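Local coordinates for glucan-binding protein C, GbpC (Streptococcus mutans UA159, PDB 5UQZ) that probably binds glucan at the streptococcal cell surface and mediates both sucrose-independent and sucrose-dependent adherence, at residues M220-L225 with F329-A334; V236-L241 with G258-S263; G242-V247 with E310-T315. One frame throughout, in Å; residues are numbered along the deposited sequence.

Overall arrangement
From the N terminus, the long helix 3-51 leads into the beta-supersandwich that holds all three contacts. Interaction 1 closes the widest loop, bringing strand 219-222 against the segment that follows strand 325-329; interactions 2 and 3 are both nested inside it. Interaction 2 pairs strand 233-240 with strand 260-263 after a short excursion through strands 245-247 and 254-257. Interaction 3 starts within that excursion and reaches forward to 310-315, so the segments of interactions 2 and 3 alternate along the chain. Strand 312-319 lies beside strand 233-240 in the large sheet, and calcium joins Ser224 of interaction 1 to Glu237 of interaction 2.

Interaction 1 of 3, residues M220-L225 with F329-A334; sequences MSLSSL and FATNSA. With CA (calcium ion), chain B.
Met220 and Ser221, near the end of strand 219-222, meet the segment after strand 325-329, joining two sheets of the beta-supersandwich beside its calcium site. The side chain of Met220 lies across that of Thr331, with CB 3.6 Å from Thr331 OG1. Ser221 is gripped through its backbone: its N donates to Asn332 O at 2.8 Å, almost in line with the carbonyl, and its O accepts from Thr331 OG1 in the carbonyl plane. Thr331 presents that hydroxyl because OG1 stands opposite its own backbone N (chi1 -179°). Ser221 OG sits 2.9 Å from Asn332 OD1, the same oxygen that closes an Asx turn by accepting from Ala334 N, while Asn332 ND2 is held by Thr177 O. Leu222 sends CD2 to the edge of the Phe329 ring, 3.7 Å from CZ; Phe314 stacks on that ring. At Ser223 the segments separate and water fills in: one molecule accepts a hydrogen bond from Ser223 N and donates to both Ala330 O and Ser221 OG, and another joins Ser223 OG to Ala334 O. Past this bridge the chain turns to the metal. Asn226 and Glu237 supply further ligands and four waters complete the shell, while Ser224 chelates the calcium ion through its backbone O at 2.4 Å and its OG at 2.5 Å.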
ATOM      1  N   MET A 220       5.430 -11.619  -5.337  1.00  7.97           N
ATOM      2  CA  MET A 220       4.449 -10.548  -5.381  1.00  8.11           C
ATOM      3  C   MET A 220       4.530  -9.692  -4.126  1.00  7.56           C
ATOM      4  O   MET A 220       4.838 -10.160  -3.024  1.00  8.22           O
ATOM      5  CB  MET A 220       3.061 -11.127  -5.563  1.00  9.07           C
ATOM      6  CG  MET A 220       2.986 -11.855  -6.903  1.00  9.31           C
ATOM      7  SD  MET A 220       1.348 -12.256  -7.459  1.00 10.31           S
ATOM      8  CE  MET A 220       0.801 -10.606  -7.897  1.00 15.47           C
ATOM      9  N   SER A 221       4.206  -8.434  -4.294  1.00  7.50           N
ATOM     10  CA  SER A 221       4.305  -7.461  -3.223  1.00  7.41           C
ATOM     11  C   SER A 221       3.100  -7.542  -2.301  1.00  8.00           C
ATOM     12  O   SER A 221       1.969  -7.771  -2.736  1.00  9.30           O
ATOM     13  CB  SER A 221       4.381  -6.066  -3.832  1.00  8.34           C
ATOM     14  OG  SER A 221       3.207  -5.777  -4.569  1.00  9.10           O
ATOM     15  N   LEU A 222       3.341  -7.289  -1.018  1.00  8.23           N
ATOM     16  CA  LEU A 222       2.296  -7.058  -0.024  1.00  9.14           C
ATOM     17  C   LEU A 222       2.752  -5.809   0.736  1.00  8.25           C
ATOM     18  O   LEU A 222       3.109  -5.827   1.931  1.00  9.42           O
ATOM     19  CB  LEU A 222       2.142  -8.282   0.896  1.00 10.38           C
ATOM     20  CG  LEU A 222       1.690  -9.539   0.124  1.00 12.90           C
ATOM     21  CD1 LEU A 222       1.810 -10.788   0.957  1.00 13.15           C
ATOM     22  CD2 LEU A 222       0.273  -9.402  -0.460  1.00 12.93           C
ATOM     23  N   SER A 223       2.744  -4.691   0.025  1.00  9.76           N
ATOM     24  CA  SER A 223       3.234  -3.439   0.565  1.00  8.73           C
ATOM     25  C   SER A 223       2.153  -2.712   1.355  1.00  9.37           C
ATOM     26  O   SER A 223       0.977  -3.087   1.362  1.00 10.32           O
ATOM     27  CB  SER A 223       3.700  -2.553  -0.579  1.00  9.63           C
ATOM     28  OG  SER A 223       4.740  -3.192  -1.315  1.00 11.36           O
ATOM     29  N   SER A 224       2.577  -1.648   2.048  1.00  8.87           N
ATOM     30  CA  SER A 224       1.636  -0.710   2.635  1.00  8.38           C
ATOM     31  C   SER A 224       0.696  -1.401   3.643  1.00  8.84           C
ATOM     32  O   SER A 224      -0.509  -1.178   3.679  1.00  8.86           O
ATOM     33  CB  SER A 224       0.854   0.009   1.540  1.00 10.14           C
ATOM     34  OG  SER A 224       0.049   1.047   2.059  1.00 11.14           O
ATOM     35  N   LEU A 225       1.286  -2.193   4.556  1.00  8.13           N
ATOM     36  CA  LEU A 225       0.499  -2.824   5.621  1.00  8.02           C
ATOM     37  C   LEU A 225       0.584  -1.926   6.851  1.00  8.32           C
ATOM     38  O   LEU A 225       1.340  -2.185   7.808  1.00  8.75           O
ATOM     39  CB  LEU A 225       0.954  -4.250   5.882  1.00  9.05           C
ATOM     40  CG  LEU A 225       0.781  -5.204   4.677  1.00  9.45           C
ATOM     41  CD1 LEU A 225       1.281  -6.580   5.036  1.00 11.95           C
ATOM     42  CD2 LEU A 225      -0.645  -5.267   4.166  1.00 12.31           C
ATOM     43  N   PHE A 329      -5.594  -1.933  -1.377  1.00  7.84           N
ATOM     44  CA  PHE A 329      -4.775  -3.136  -1.393  1.00  9.01           C
ATOM     45  C   PHE A 329      -4.382  -3.399  -2.824  1.00  8.84           C
ATOM     46  O   PHE A 329      -5.250  -3.630  -3.669  1.00 10.79           O
ATOM     47  CB  PHE A 329      -5.558  -4.343  -0.851  1.00  9.63           C
ATOM     48  CG  PHE A 329      -4.723  -5.575  -0.834  1.00 10.20           C
ATOM     49  CD1 PHE A 329      -3.849  -5.811   0.209  1.00 12.05           C
ATOM     50  CD2 PHE A 329      -4.749  -6.459  -1.903  1.00 10.88           C
ATOM     51  CE1 PHE A 329      -3.001  -6.930   0.175  1.00 14.51           C
ATOM     52  CE2 PHE A 329      -3.918  -7.566  -1.916  1.00 12.50           C
ATOM     53  CZ  PHE A 329      -3.047  -7.805  -0.880  1.00 13.37           C
ATOM     54  N   ALA A 330      -3.087  -3.432  -3.076  1.00  9.75           N
ATOM     55  CA  ALA A 330      -2.572  -3.763  -4.382  1.00 10.96           C
ATOM     56  C   ALA A 330      -1.564  -4.884  -4.228  1.00 10.76           C
ATOM     57  O   ALA A 330      -0.865  -4.974  -3.205  1.00 12.49           O
ATOM     58  CB  ALA A 330      -1.953  -2.571  -5.108  1.00 13.07           C
ATOM     59  N   THR A 331      -1.508  -5.759  -5.214  1.00  9.87           N
ATOM     60  CA  THR A 331      -0.390  -6.706  -5.255  1.00  9.43           C
ATOM     61  C   THR A 331       0.048  -6.846  -6.700  1.00  9.01           C
ATOM     62  O   THR A 331      -0.761  -6.859  -7.624  1.00 11.43           O
ATOM     63  CB  THR A 331      -0.781  -8.083  -4.603  1.00 10.88           C
ATOM     64  OG1 THR A 331       0.371  -8.952  -4.657  1.00 10.80           O
ATOM     65  CG2 THR A 331      -1.911  -8.746  -5.366  1.00 12.72           C
ATOM     66  N   ASN A 332       1.341  -6.929  -6.901  1.00  8.69           N
ATOM     67  CA  ASN A 332       1.959  -6.868  -8.226  1.00  7.88           C
ATOM     68  C   ASN A 332       3.397  -7.358  -8.033  1.00  7.69           C
ATOM     69  O   ASN A 332       3.768  -7.801  -6.947  1.00  9.49           O
ATOM     70  CB  ASN A 332       1.821  -5.459  -8.786  1.00  9.36           C
ATOM     71  CG  ASN A 332       2.267  -4.456  -7.803  1.00 10.29           C
ATOM     72  OD1 ASN A 332       3.397  -4.561  -7.248  1.00 11.21           O
ATOM     73  ND2 ASN A 332       1.392  -3.521  -7.480  1.00 13.92           N
ATOM     74  N   SER A 333       4.220  -7.260  -9.063  1.00  7.78           N
ATOM     75  CA  SER A 333       5.592  -7.759  -8.952  1.00  8.87           C
ATOM     76  C   SER A 333       6.555  -6.754  -8.379  1.00 10.69           C
ATOM     77  O   SER A 333       7.727  -7.097  -8.198  1.00 14.01           O
ATOM     78  CB  SER A 333       6.102  -8.240 -10.303  1.00 10.77           C
ATOM     79  OG  SER A 333       6.149  -7.186 -11.251  1.00 10.89           O
ATOM     80  N   ALA A 334       6.098  -5.542  -8.043  1.00  9.35           N
ATOM     81  CA  ALA A 334       7.014  -4.499  -7.564  1.00 12.06           C
ATOM     82  C   ALA A 334       7.171  -4.580  -6.051  1.00  9.63           C
ATOM     83  O   ALA A 334       6.585  -3.822  -5.268  1.00 12.93           O
ATOM     84  CB  ALA A 334       6.514  -3.148  -8.011  1.00 17.63           C
TER
HETATM   85 CA    CA B 501      -2.034   0.579   3.275  1.00  9.73          CA
HETATM   86  O   HOH W   1       1.709  -4.366  -2.708  1.00 11.95           O
HETATM   87  O   HOH W   2      -1.206  -2.489  -0.968  1.00 31.55           O
HETATM   88  O   HOH W   3       5.242  -2.141  -3.680  1.00 31.63           O
HETATM   89  O   HOH W   4      -0.533  -5.241  -0.443  1.00 51.80           O
HETATM   90  O   HOH W   5      -1.867   2.971   2.726  1.00 13.69           O
HETATM   91  O   HOH W   6      -3.789   2.055   4.421  1.00 24.68           O
HETATM   92  O   HOH W   7      -3.815   1.489   1.816  1.00 23.40           O
HETATM   93  O   HOH W   8      -2.564  -1.131   1.713  1.00 13.92           O

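Interaction 2 of 3, residues V236-L241 with G258-S263; sequences VEKVNL and GNEIYS. With CA (calcium ion), chain B.
Lys238 and Tyr262 meet through their first torsions: Lys238 CG lies opposite the carbonyl carbon (chi1 -54°) with the rest of the chain extended, and Tyr262 CG is tucked between backbone N and carbonyl carbon (chi1 55°). The two side chains therefore run alongside each other in the same direction. Lys238 CE stands over the centre of one ring face, 3.8 Å from the Tyr262 centroid, a CH-pi contact, and NZ continues over that face at 4.5 Å from the same centroid in a cation-pi contact. Glu260 flanks the lysine, its OE2 3.6 Å from Lys238 CD; the charged ends do not touch, but one water accepts from Lys238 NZ and donates to Glu260 OE1. Val236 CG1 adds an apolar contact to Tyr262 CD2. Beneath these groups, Val239 and Ile261 form an antiparallel hydrogen-bonded pair, Val239 N giving to Ile261 O at 3.0 Å and Ile261 N to Val239 O at 2.8 Å. Their side chains occupy the buried face, where the Leu241 side chain crosses that of Ile261 at about a right angle, Leu241 CD1 3.7 Å from Ile261 CG1. Toward Ser263 the direct ladder gives way to a water between Glu237 O and Ser263 N. Glu237, whose CB points away from strand 260-263, binds the calcium ion through OE1 at 2.5 Å; its OE2 is hydrogen-bonded to His235 NE2. The whole is an antiparallel strand pair of the beta-supersandwich, with strand 233-240 carrying one ligand of the calcium site that Ser224 and Asn226 share.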
ATOM      1  N   VAL A 236      -5.124  -1.853  11.871  1.00  9.18           N
ATOM      2  CA  VAL A 236      -4.091  -2.790  11.441  1.00  9.07           C
ATOM      3  C   VAL A 236      -4.527  -3.423  10.128  1.00  8.56           C
ATOM      4  O   VAL A 236      -5.671  -3.889   9.991  1.00  9.72           O
ATOM      5  CB  VAL A 236      -3.830  -3.889  12.503  1.00 10.32           C
ATOM      6  CG1 VAL A 236      -2.610  -4.729  12.106  1.00 11.54           C
ATOM      7  CG2 VAL A 236      -3.668  -3.377  13.908  1.00 13.99           C
ATOM      8  N   GLU A 237      -3.599  -3.457   9.166  1.00  7.87           N
ATOM      9  CA  GLU A 237      -3.787  -4.120   7.874  1.00  7.48           C
ATOM     10  C   GLU A 237      -2.988  -5.413   7.889  1.00  7.70           C
ATOM     11  O   GLU A 237      -1.805  -5.416   8.252  1.00  8.34           O
ATOM     12  CB  GLU A 237      -3.359  -3.165   6.760  1.00  8.49           C
ATOM     13  CG  GLU A 237      -4.230  -1.912   6.802  1.00  9.11           C
ATOM     14  CD  GLU A 237      -3.879  -0.776   5.874  1.00  9.88           C
ATOM     15  OE1 GLU A 237      -3.044  -0.912   4.967  1.00  9.88           O
ATOM     16  OE2 GLU A 237      -4.522   0.303   6.074  1.00 12.23           O
ATOM     17  N   LYS A 238      -3.626  -6.503   7.477  1.00  8.01           N
ATOM     18  CA  LYS A 238      -3.059  -7.848   7.594  1.00  8.22           C
ATOM     19  C   LYS A 238      -3.314  -8.647   6.332  1.00  8.16           C
ATOM     20  O   LYS A 238      -4.276  -8.393   5.610  1.00  8.66           O
ATOM     21  CB  LYS A 238      -3.736  -8.629   8.762  1.00  9.70           C
ATOM     22  CG  LYS A 238      -3.713  -7.916  10.115  1.00 10.40           C
ATOM     23  CD  LYS A 238      -4.296  -8.810  11.199  1.00 12.40           C
ATOM     24  CE  LYS A 238      -4.153  -8.185  12.562  1.00 13.92           C
ATOM     25  NZ  LYS A 238      -4.874  -8.978  13.581  1.00 17.89           N
ATOM     26  N   VAL A 239      -2.442  -9.639   6.097  1.00  8.14           N
ATOM     27  CA  VAL A 239      -2.682 -10.596   5.018  1.00  7.47           C
ATOM     28  C   VAL A 239      -2.530 -12.011   5.559  1.00  7.80           C
ATOM     29  O   VAL A 239      -1.510 -12.333   6.182  1.00  9.38           O
ATOM     30  CB  VAL A 239      -1.743 -10.376   3.822  1.00  8.85           C
ATOM     31  CG1 VAL A 239      -2.143 -11.336   2.670  1.00 12.78           C
ATOM     32  CG2 VAL A 239      -1.803  -8.945   3.379  1.00 11.10           C
ATOM     33  N   ASN A 240      -3.509 -12.877   5.297  1.00  8.26           N
ATOM     34  CA  ASN A 240      -3.391 -14.303   5.528  1.00  8.25           C
ATOM     35  C   ASN A 240      -2.997 -14.916   4.188  1.00  8.67           C
ATOM     36  O   ASN A 240      -3.774 -14.872   3.221  1.00  9.50           O
ATOM     37  CB  ASN A 240      -4.709 -14.877   6.033  1.00 10.79           C
ATOM     38  CG  ASN A 240      -4.583 -16.341   6.393  1.00 13.69           C
ATOM     39  OD1 ASN A 240      -3.878 -17.104   5.723  1.00 14.58           O
ATOM     40  ND2 ASN A 240      -5.247 -16.753   7.490  1.00 17.68           N
ATOM     41  N   LEU A 241      -1.783 -15.452   4.118  1.00  9.32           N
ATOM     42  CA  LEU A 241      -1.247 -15.900   2.838  1.00 10.67           C
ATOM     43  C   LEU A 241      -1.777 -17.261   2.409  1.00  8.86           C
ATOM     44  O   LEU A 241      -1.526 -17.652   1.253  1.00  9.64           O
ATOM     45  CB  LEU A 241       0.290 -15.963   2.848  1.00 15.25           C
ATOM     46  CG  LEU A 241       0.913 -14.540   2.759  1.00 20.74           C
ATOM     47  CD1 LEU A 241       0.660 -13.652   3.969  1.00 28.74           C
ATOM     48  CD2 LEU A 241       2.392 -14.729   2.637  1.00 21.01           C
ATOM     49  N   GLY A 258       1.602 -16.132  13.415  1.00 22.56           N
ATOM     50  CA  GLY A 258       0.757 -17.270  13.248  1.00 26.65           C
ATOM     51  C   GLY A 258       0.407 -17.437  11.813  1.00 31.67           C
ATOM     52  O   GLY A 258       1.252 -17.771  10.970  1.00 33.27           O
ATOM     53  N   ASN A 259      -0.838 -17.065  11.528  1.00 33.74           N
ATOM     54  CA  ASN A 259      -1.452 -17.277  10.236  1.00 32.76           C
ATOM     55  C   ASN A 259      -1.386 -16.038   9.344  1.00 25.54           C
ATOM     56  O   ASN A 259      -1.680 -16.142   8.162  1.00 32.03           O
ATOM     57  CB  ASN A 259      -2.937 -17.708  10.433  1.00 32.16           C
ATOM     58  CG  ASN A 259      -3.105 -19.004  11.163  1.00 45.41           C
ATOM     59  OD1 ASN A 259      -2.304 -19.937  11.033  1.00 49.15           O
ATOM     60  ND2 ASN A 259      -4.194 -19.091  11.920  1.00 50.18           N
ATOM     61  N   GLU A 260      -0.974 -14.891   9.864  1.00 19.61           N
ATOM     62  CA  GLU A 260      -1.086 -13.652   9.114  1.00 14.81           C
ATOM     63  C   GLU A 260       0.225 -12.874   9.160  1.00 13.86           C
ATOM     64  O   GLU A 260       1.008 -12.997  10.100  1.00 17.40           O
ATOM     65  CB  GLU A 260      -2.188 -12.806   9.717  1.00 16.02           C
ATOM     66  CG  GLU A 260      -3.615 -13.391   9.533  1.00 22.03           C
ATOM     67  CD  GLU A 260      -4.632 -12.545  10.225  1.00 32.79           C
ATOM     68  OE1 GLU A 260      -4.615 -12.532  11.461  1.00 36.88           O
ATOM     69  OE2 GLU A 260      -5.391 -11.834   9.540  1.00 39.56           O
ATOM     70  N   ILE A 261       0.425 -12.015   8.173  1.00  9.99           N
ATOM     71  CA  ILE A 261       1.523 -11.047   8.198  1.00  9.64           C
ATOM     72  C   ILE A 261       0.959  -9.665   8.458  1.00  8.98           C
ATOM     73  O   ILE A 261      -0.097  -9.298   7.929  1.00  9.38           O
ATOM     74  CB  ILE A 261       2.447 -11.056   6.965  1.00 11.30           C
ATOM     75  CG1 ILE A 261       1.727 -10.577   5.704  1.00 12.63           C
ATOM     76  CG2 ILE A 261       3.057 -12.479   6.813  1.00 13.95           C
ATOM     77  CD1 ILE A 261       2.695 -10.271   4.561  1.00 12.81           C
ATOM     78  N   TYR A 262       1.668  -8.900   9.282  1.00  9.13           N
ATOM     79  CA  TYR A 262       1.300  -7.533   9.603  1.00  8.74           C
ATOM     80  C   TYR A 262       2.407  -6.970  10.481  1.00  8.75           C
ATOM     81  O   TYR A 262       3.314  -7.683  10.932  1.00 10.01           O
ATOM     82  CB  TYR A 262      -0.051  -7.423  10.318  1.00  9.15           C
ATOM     83  CG  TYR A 262      -0.260  -8.216  11.580  1.00  9.44           C
ATOM     84  CD1 TYR A 262      -0.690  -9.549  11.521  1.00 10.62           C
ATOM     85  CD2 TYR A 262      -0.038  -7.619  12.822  1.00 10.66           C
ATOM     86  CE1 TYR A 262      -0.919 -10.285  12.681  1.00 12.24           C
ATOM     87  CE2 TYR A 262      -0.247  -8.353  14.009  1.00 12.50           C
ATOM     88  CZ  TYR A 262      -0.666  -9.680  13.927  1.00 13.65           C
ATOM     89  OH  TYR A 262      -0.854 -10.393  15.083  1.00 16.14           O
ATOM     90  N   SER A 263       2.300  -5.676  10.760  1.00  8.83           N
ATOM     91  CA  SER A 263       3.181  -5.012  11.705  1.00  9.62           C
ATOM     92  C   SER A 263       2.573  -5.120  13.084  1.00 10.01           C
ATOM     93  O   SER A 263       1.516  -4.558  13.332  1.00 10.61           O
ATOM     94  CB  SER A 263       3.346  -3.548  11.297  1.00 10.20           C
ATOM     95  OG  SER A 263       4.206  -2.837  12.173  1.00 11.74           O
TER
HETATM   96 CA    CA B 501      -2.034   0.579   3.275  1.00  9.73          CA
HETATM   97  O   HOH W   9       0.227  -4.033   9.637  1.00  9.50           O
HETATM   98  O   HOH W   6      -3.789   2.055   4.421  1.00 24.68           O
HETATM   99  O   HOH W  10      -4.168 -11.644  13.728  1.00 31.75           O
HETATM  100  O   HOH W   5      -1.867   2.971   2.726  1.00 13.69           O
HETATM  101  O   HOH W   7      -3.815   1.489   1.816  1.00 23.40           O
HETATM  102  O   HOH W   8      -2.564  -1.131   1.713  1.00 13.92           O

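Interaction 3 of 3, residues G242-V247 with E310-T315; sequences GDNEFV and EPFTFT
Asn244 reaches Glu310 with its amide nitrogen, and this is the one direct hydrogen bond between 242-247 and 310-315. ND2 lies 2.9 Å from Glu310 O with the N-H pointing straight at the oxygen (179°). The acceptor sits in the plane of the amide, yet the amide approaches from above the Glu310 carbonyl plane, 54° out of it, so the bond misses the usual lone-pair direction. The same ND2 comes within 3.9 Å of Phe312 CB. Next to this bond the carboxylates of Asp243 and Glu310 come close, their planes turned 59° apart, with Asp243 OD2 3.5 Å from Glu310 OE2. Both are acceptors and like charges, so the pair is probably unfavourable unless solvent or a proton eases it. The Glu310 chain bends at chi2, and its OE1 lies 3.4 Å from Asp243 CB. A water completes the first shell: it accepts from Asp243 N at 2.9 Å and donates to Pro311 O at 2.7 Å, bridging the two backbones where they stand too far apart to bond directly.

Further out, the amide of Asn244 is fixed at both ends: OD1 accepts from Lys308 N, and ND2 also donates to Leu241 O, which sets its rotation toward Glu310. Gly242 N is bound by Asn240 OD1 at the start of the turn. The contact thus joins the turn between strands 233-240 and 245-247 to the entry of strand 312-319, which runs between strands 194-204 and 233-240, while strand 245-247 pairs with strand 303-306 in the three-stranded sheet.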
ATOM      1  N   GLY A 242      -2.500 -17.975   3.270  1.00 10.28           N
ATOM      2  CA  GLY A 242      -2.996 -19.261   2.835  1.00 11.41           C
ATOM      3  C   GLY A 242      -1.832 -20.182   2.539  1.00 10.65           C
ATOM      4  O   GLY A 242      -0.855 -20.259   3.291  1.00 13.30           O
ATOM      5  N   ASP A 243      -1.932 -20.897   1.426  1.00  9.50           N
ATOM      6  CA  ASP A 243      -0.875 -21.789   0.972  1.00 10.98           C
ATOM      7  C   ASP A 243       0.279 -21.099   0.246  1.00 10.39           C
ATOM      8  O   ASP A 243       1.259 -21.763  -0.144  1.00 13.99           O
ATOM      9  CB  ASP A 243      -1.500 -22.891   0.111  1.00 15.04           C
ATOM     10  CG  ASP A 243      -0.580 -24.088  -0.073  1.00 33.46           C
ATOM     11  OD1 ASP A 243       0.095 -24.483   0.908  1.00 44.46           O
ATOM     12  OD2 ASP A 243      -0.519 -24.594  -1.184  1.00 35.04           O
ATOM     13  N   ASN A 244       0.220 -19.786   0.086  1.00  9.41           N
ATOM     14  CA  ASN A 244       1.357 -19.038  -0.471  1.00  9.16           C
ATOM     15  C   ASN A 244       2.395 -18.832   0.615  1.00  9.25           C
ATOM     16  O   ASN A 244       2.120 -19.042   1.796  1.00 12.27           O
ATOM     17  CB  ASN A 244       0.844 -17.731  -1.031  1.00  8.71           C
ATOM     18  CG  ASN A 244      -0.292 -17.982  -2.003  1.00  7.94           C
ATOM     19  OD1 ASN A 244      -0.077 -18.505  -3.109  1.00  8.08           O
ATOM     20  ND2 ASN A 244      -1.519 -17.582  -1.636  1.00  8.73           N
ATOM     21  N   GLU A 245       3.607 -18.440   0.226  1.00  9.59           N
ATOM     22  CA  GLU A 245       4.742 -18.426   1.148  1.00  9.51           C
ATOM     23  C   GLU A 245       5.198 -17.007   1.445  1.00  7.74           C
ATOM     24  O   GLU A 245       5.497 -16.247   0.532  1.00  9.57           O
ATOM     25  CB  GLU A 245       5.878 -19.241   0.563  1.00 12.27           C
ATOM     26  CG  GLU A 245       7.028 -19.394   1.475  1.00 22.35           C
ATOM     27  CD  GLU A 245       8.020 -20.439   1.002  1.00 37.34           C
ATOM     28  OE1 GLU A 245       9.059 -20.550   1.706  1.00 43.07           O
ATOM     29  OE2 GLU A 245       7.755 -21.138  -0.020  1.00 42.47           O
ATOM     30  N   PHE A 246       5.366 -16.674   2.725  1.00  8.96           N
ATOM     31  CA  PHE A 246       5.828 -15.347   3.111  1.00  8.48           C
ATOM     32  C   PHE A 246       7.298 -15.169   2.762  1.00  8.43           C
ATOM     33  O   PHE A 246       8.099 -16.069   2.992  1.00 11.07           O
ATOM     34  CB  PHE A 246       5.655 -15.178   4.630  1.00 10.24           C
ATOM     35  CG  PHE A 246       6.154 -13.866   5.177  1.00  9.48           C
ATOM     36  CD1 PHE A 246       5.825 -12.652   4.602  1.00  9.81           C
ATOM     37  CD2 PHE A 246       6.867 -13.860   6.372  1.00 10.78           C
ATOM     38  CE1 PHE A 246       6.222 -11.468   5.175  1.00  9.63           C
ATOM     39  CE2 PHE A 246       7.281 -12.665   6.948  1.00 12.74           C
ATOM     40  CZ  PHE A 246       6.972 -11.468   6.342  1.00 10.54           C
ATOM     41  N   VAL A 247       7.643 -14.004   2.214  1.00  8.84           N
ATOM     42  CA  VAL A 247       9.008 -13.565   2.020  1.00 10.58           C
ATOM     43  C   VAL A 247       9.212 -12.326   2.892  1.00  9.79           C
ATOM     44  O   VAL A 247       8.644 -11.248   2.618  1.00 10.84           O
ATOM     45  CB  VAL A 247       9.300 -13.281   0.542  1.00 13.79           C
ATOM     46  CG1 VAL A 247      10.720 -12.762   0.408  1.00 17.45           C
ATOM     47  CG2 VAL A 247       9.079 -14.557  -0.302  1.00 14.90           C
ATOM     48  N   GLU A 310      -2.809 -19.799  -5.218  1.00  9.21           N
ATOM     49  CA  GLU A 310      -3.862 -20.177  -4.293  1.00  9.94           C
ATOM     50  C   GLU A 310      -4.431 -18.952  -3.586  1.00  7.84           C
ATOM     51  O   GLU A 310      -3.774 -17.908  -3.496  1.00  8.18           O
ATOM     52  CB  GLU A 310      -3.250 -21.155  -3.288  1.00 14.78           C
ATOM     53  CG  GLU A 310      -2.768 -22.439  -4.000  1.00 21.79           C
ATOM     54  CD  GLU A 310      -3.151 -23.733  -3.309  1.00 30.01           C
ATOM     55  OE1 GLU A 310      -3.825 -23.773  -2.246  1.00 31.20           O
ATOM     56  OE2 GLU A 310      -2.739 -24.769  -3.852  1.00 22.98           O
ATOM     57  N   PRO A 311      -5.650 -19.032  -3.073  1.00  7.62           N
ATOM     58  CA  PRO A 311      -6.285 -17.812  -2.494  1.00  7.33           C
ATOM     59  C   PRO A 311      -5.528 -17.283  -1.270  1.00  8.07           C
ATOM     60  O   PRO A 311      -4.842 -18.021  -0.528  1.00  9.05           O
ATOM     61  CB  PRO A 311      -7.680 -18.308  -2.084  1.00  9.76           C
ATOM     62  CG  PRO A 311      -7.927 -19.484  -3.021  1.00 10.23           C
ATOM     63  CD  PRO A 311      -6.583 -20.182  -3.174  1.00  9.72           C
ATOM     64  N   PHE A 312      -5.676 -15.978  -1.077  1.00  7.42           N
ATOM     65  CA  PHE A 312      -5.147 -15.303   0.092  1.00  7.08           C
ATOM     66  C   PHE A 312      -6.160 -14.251   0.505  1.00  7.33           C
ATOM     67  O   PHE A 312      -7.041 -13.898  -0.263  1.00  8.37           O
ATOM     68  CB  PHE A 312      -3.750 -14.705  -0.198  1.00  7.86           C
ATOM     69  CG  PHE A 312      -3.717 -13.755  -1.328  1.00  8.04           C
ATOM     70  CD1 PHE A 312      -3.576 -14.239  -2.642  1.00  8.24           C
ATOM     71  CD2 PHE A 312      -3.838 -12.380  -1.126  1.00  9.86           C
ATOM     72  CE1 PHE A 312      -3.559 -13.367  -3.741  1.00  9.77           C
ATOM     73  CE2 PHE A 312      -3.800 -11.518  -2.228  1.00 11.97           C
ATOM     74  CZ  PHE A 312      -3.673 -12.017  -3.525  1.00 10.59           C
ATOM     75  N   THR A 313      -6.032 -13.748   1.735  1.00  7.95           N
ATOM     76  CA  THR A 313      -7.056 -12.850   2.276  1.00  8.06           C
ATOM     77  C   THR A 313      -6.411 -11.645   2.928  1.00  8.80           C
ATOM     78  O   THR A 313      -5.531 -11.798   3.778  1.00 11.49           O
ATOM     79  CB  THR A 313      -7.887 -13.602   3.322  1.00  9.03           C
ATOM     80  OG1 THR A 313      -8.485 -14.743   2.702  1.00 10.11           O
ATOM     81  CG2 THR A 313      -8.983 -12.714   3.918  1.00 10.31           C
ATOM     82  N   PHE A 314      -6.849 -10.443   2.578  1.00  7.82           N
ATOM     83  CA  PHE A 314      -6.389  -9.259   3.287  1.00  7.76           C
ATOM     84  C   PHE A 314      -7.492  -8.751   4.195  1.00  8.52           C
ATOM     85  O   PHE A 314      -8.692  -8.934   3.909  1.00  8.60           O
ATOM     86  CB  PHE A 314      -5.888  -8.169   2.346  1.00  9.03           C
ATOM     87  CG  PHE A 314      -6.937  -7.495   1.467  1.00  8.77           C
ATOM     88  CD1 PHE A 314      -7.688  -6.425   1.984  1.00 11.00           C
ATOM     89  CD2 PHE A 314      -7.097  -7.863   0.153  1.00 10.00           C
ATOM     90  CE1 PHE A 314      -8.614  -5.772   1.186  1.00 12.27           C
ATOM     91  CE2 PHE A 314      -8.039  -7.187  -0.653  1.00 10.99           C
ATOM     92  CZ  PHE A 314      -8.788  -6.134  -0.143  1.00 10.82           C
ATOM     93  N   THR A 315      -7.083  -8.141   5.309  1.00  8.37           N
ATOM     94  CA  THR A 315      -8.048  -7.568   6.228  1.00  8.85           C
ATOM     95  C   THR A 315      -7.585  -6.211   6.720  1.00  8.30           C
ATOM     96  O   THR A 315      -6.383  -5.917   6.782  1.00  9.32           O
ATOM     97  CB  THR A 315      -8.380  -8.467   7.459  1.00 10.30           C
ATOM     98  OG1 THR A 315      -7.263  -8.507   8.339  1.00 11.50           O
ATOM     99  CG2 THR A 315      -8.706  -9.897   7.049  1.00 12.29           C
TER
HETATM  100  O   HOH W  11      -4.381 -20.657  -0.019  1.00 13.91           O